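Long-range contact in putative dehydratase (Mesorhizobium loti, PDB 2POZ), which is of unknown function but is probably a lyase, perhaps a dehydratase, of the mandelate racemase/muconate lactonizing branch of the enolase superfamily: residues E345-P350 / A368-R373. Numbering follows the deposited sequence.
Sequences EVLENP and AVLIKR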
ATOM      1  N   GLU A 345      49.221 -10.183  16.747  1.00 18.15           N
ATOM      2  CA  GLU A 345      49.355  -9.243  15.642  1.00 18.68           C
ATOM      3  C   GLU A 345      49.583 -10.068  14.375  1.00 18.15           C
ATOM      4  O   GLU A 345      50.596 -10.754  14.248  1.00 17.91           O
ATOM      5  CB  GLU A 345      50.542  -8.308  15.873  1.00 19.54           C
ATOM      6  CG  GLU A 345      50.727  -7.290  14.758  1.00 19.00           C
ATOM      7  CD  GLU A 345      49.451  -6.510  14.473  1.00 19.38           C
ATOM      8  OE1 GLU A 345      49.007  -5.761  15.367  1.00 17.51           O
ATOM      9  OE2 GLU A 345      48.894  -6.660  13.360  1.00 16.84           O
ATOM     10  N   VAL A 346      48.638 -10.006  13.441  1.00 18.65           N
ATOM     11  CA  VAL A 346      48.747 -10.777  12.203  1.00 16.17           C
ATOM     12  C   VAL A 346      49.460 -10.029  11.079  1.00 16.82           C
ATOM     13  O   VAL A 346      49.837 -10.626  10.076  1.00 15.25           O
ATOM     14  CB  VAL A 346      47.345 -11.208  11.686  1.00 15.52           C
ATOM     15  CG1 VAL A 346      46.603 -11.986  12.768  1.00 13.29           C
ATOM     16  CG2 VAL A 346      46.545  -9.980  11.267  1.00 13.28           C
ATOM     17  N   LEU A 347      49.650  -8.726  11.237  1.00 18.28           N
ATOM     18  CA  LEU A 347      50.299  -7.957  10.183  1.00 18.49           C
ATOM     19  C   LEU A 347      51.675  -7.447  10.553  1.00 21.06           C
ATOM     20  O   LEU A 347      51.934  -7.093  11.702  1.00 20.29           O
ATOM     21  CB  LEU A 347      49.429  -6.767   9.777  1.00 18.10           C
ATOM     22  CG  LEU A 347      48.059  -7.082   9.177  1.00 17.40           C
ATOM     23  CD1 LEU A 347      47.419  -5.786   8.707  1.00 14.99           C
ATOM     24  CD2 LEU A 347      48.213  -8.061   8.019  1.00 15.67           C
ATOM     25  N   GLU A 348      52.553  -7.398   9.560  1.00 23.30           N
ATOM     26  CA  GLU A 348      53.901  -6.904   9.776  1.00 27.47           C
ATOM     27  C   GLU A 348      53.809  -5.385   9.895  1.00 27.69           C
ATOM     28  O   GLU A 348      54.561  -4.751  10.639  1.00 26.15           O
ATOM     29  CB  GLU A 348      54.790  -7.280   8.591  1.00 30.53           C
ATOM     30  CG  GLU A 348      56.263  -7.162   8.888  1.00 37.67           C
ATOM     31  CD  GLU A 348      56.717  -8.196   9.891  1.00 40.20           C
ATOM     32  OE1 GLU A 348      56.682  -9.403   9.550  1.00 41.60           O
ATOM     33  OE2 GLU A 348      57.099  -7.803  11.017  1.00 41.97           O
ATOM     34  N   ASN A 349      52.856  -4.817   9.167  1.00 26.87           N
ATOM     35  CA  ASN A 349      52.650  -3.375   9.144  1.00 29.76           C
ATOM     36  C   ASN A 349      51.198  -3.014   9.441  1.00 30.77           C
ATOM     37  O   ASN A 349      50.469  -2.539   8.567  1.00 31.48           O
ATOM     38  CB  ASN A 349      53.045  -2.852   7.771  1.00 31.92           C
ATOM     39  CG  ASN A 349      52.826  -3.888   6.683  1.00 37.49           C
ATOM     40  OD1 ASN A 349      51.705  -4.375   6.484  1.00 38.40           O
ATOM     41  ND2 ASN A 349      53.898  -4.244   5.980  1.00 38.32           N
ATOM     42  N   PRO A 350      50.756  -3.234  10.685  1.00 30.35           N
ATOM     43  CA  PRO A 350      49.376  -2.912  11.041  1.00 31.25           C
ATOM     44  C   PRO A 350      49.116  -1.418  10.905  1.00 33.13           C
ATOM     45  O   PRO A 350      50.032  -0.607  11.026  1.00 32.61           O
ATOM     46  CB  PRO A 350      49.273  -3.400  12.483  1.00 29.81           C
ATOM     47  CG  PRO A 350      50.657  -3.182  13.000  1.00 30.13           C
ATOM     48  CD  PRO A 350      51.521  -3.669  11.867  1.00 29.07           C
ATOM     49  N   ALA A 368      48.422  -5.249   3.185  1.00 20.46           N
ATOM     50  CA  ALA A 368      48.684  -5.951   4.429  1.00 21.96           C
ATOM     51  C   ALA A 368      49.592  -7.158   4.222  1.00 23.06           C
ATOM     52  O   ALA A 368      49.325  -8.005   3.371  1.00 23.47           O
ATOM     53  CB  ALA A 368      47.370  -6.397   5.043  1.00 20.96           C
ATOM     54  N   VAL A 369      50.663  -7.230   5.004  1.00 22.23           N
ATOM     55  CA  VAL A 369      51.605  -8.343   4.916  1.00 22.02           C
ATOM     56  C   VAL A 369      51.486  -9.181   6.190  1.00 20.86           C
ATOM     57  O   VAL A 369      51.715  -8.686   7.295  1.00 16.75           O
ATOM     58  CB  VAL A 369      53.064  -7.836   4.782  1.00 24.93           C
ATOM     59  CG1 VAL A 369      54.005  -9.010   4.541  1.00 26.01           C
ATOM     60  CG2 VAL A 369      53.167  -6.828   3.646  1.00 26.97           C
ATOM     61  N   LEU A 370      51.117 -10.446   6.028  1.00 20.02           N
ATOM     62  CA  LEU A 370      50.955 -11.346   7.160  1.00 21.97           C
ATOM     63  C   LEU A 370      52.290 -11.729   7.794  1.00 22.40           C
ATOM     64  O   LEU A 370      53.327 -11.751   7.130  1.00 22.41           O
ATOM     65  CB  LEU A 370      50.243 -12.627   6.719  1.00 21.78           C
ATOM     66  CG  LEU A 370      48.793 -12.564   6.240  1.00 25.02           C
ATOM     67  CD1 LEU A 370      48.413 -13.907   5.644  1.00 26.47           C
ATOM     68  CD2 LEU A 370      47.867 -12.217   7.396  1.00 25.09           C
ATOM     69  N   ILE A 371      52.255 -12.011   9.092  1.00 20.63           N
ATOM     70  CA  ILE A 371      53.442 -12.456   9.805  1.00 20.92           C
ATOM     71  C   ILE A 371      53.153 -13.935   9.980  1.00 20.57           C
ATOM     72  O   ILE A 371      52.492 -14.343  10.934  1.00 19.13           O
ATOM     73  CB  ILE A 371      53.577 -11.786  11.189  1.00 21.65           C
ATOM     74  CG1 ILE A 371      53.630 -10.265  11.028  1.00 21.42           C
ATOM     75  CG2 ILE A 371      54.842 -12.282  11.879  1.00 19.83           C
ATOM     76  CD1 ILE A 371      53.797  -9.504  12.340  1.00 23.42           C
ATOM     77  N   LYS A 372      53.627 -14.733   9.028  1.00 20.81           N
ATOM     78  CA  LYS A 372      53.386 -16.165   9.047  1.00 21.81           C
ATOM     79  C   LYS A 372      53.728 -16.843  10.365  1.00 21.25           C
ATOM     80  O   LYS A 372      53.003 -17.730  10.808  1.00 20.97           O
ATOM     81  CB  LYS A 372      54.133 -16.841   7.889  1.00 25.04           C
ATOM     82  CG  LYS A 372      53.696 -16.354   6.502  1.00 29.96           C
ATOM     83  CD  LYS A 372      52.200 -16.582   6.239  1.00 32.24           C
ATOM     84  CE  LYS A 372      51.873 -18.033   5.887  1.00 34.02           C
ATOM     85  NZ  LYS A 372      52.207 -18.982   6.981  1.00 38.74           N
ATOM     86  N   ARG A 373      54.822 -16.435  11.002  1.00 21.79           N
ATOM     87  CA  ARG A 373      55.199 -17.052  12.269  1.00 22.15           C
ATOM     88  C   ARG A 373      54.120 -16.881  13.336  1.00 20.32           C
ATOM     89  O   ARG A 373      53.959 -17.740  14.203  1.00 19.59           O
ATOM     90  CB  ARG A 373      56.512 -16.468  12.799  1.00 25.34           C
ATOM     91  CG  ARG A 373      56.818 -16.929  14.223  1.00 32.87           C
ATOM     92  CD  ARG A 373      58.070 -16.296  14.807  1.00 38.45           C
ATOM     93  NE  ARG A 373      58.196 -16.590  16.237  1.00 43.86           N
ATOM     94  CZ  ARG A 373      59.263 -16.292  16.973  1.00 44.95           C
ATOM     95  NH1 ARG A 373      60.303 -15.690  16.415  1.00 46.78           N
ATOM     96  NH2 ARG A 373      59.293 -16.594  18.267  1.00 46.12           N
TER
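Two flat side-chain groups of 345-350, the N349 amide and the E348 carboxylate, meet V369 and I371 respectively. The N349 side chain crosses that of V369 at a slant: N349 ND2 lies 3.6 Å from V369 CG2, while N349 OD1 accepts a weak bond from V369 N at 3.4 Å. The E348 side chain crosses that of I371 at about a right angle, bringing E348 OE1 to 3.5 Å from I371 CG1, a contact without a hydrogen bond. With CG1 opposite its carbonyl carbon (chi1 -58°) and an extended chi2 of -179°, I371 carries CD1 to the L347 carbonyl, 3.1 Å from L347 O, a tight approach.

Backbone bonds supply the firmer evidence of pairing. E348 N donates to V369 O at 2.7 Å, and I371 N donates to V346 O at 3.0 Å. These bonds flank L347 and L370, forming a single beta bridge rather than a sheet; CA-H...O contacts from L370 to V346 O and from L347 to V369 O supplement it. L347 CD2 packs 3.5 Å from A368 CB. E345 OE2 accepts a bond from L347 N through its anti lone pair and is also bonded to S312 OG, while E345 OE1 is bonded to Y343 OH.

The bridge joins two loops of the enolase C-terminal domain-like region, with I371 as N-cap residue of helix 372-375. L347 and A368 rest on helix 312-324, whereas V346 and L370 touch I375 of helix 372-375 and reach L22 and E24, respectively, on strand 21-27.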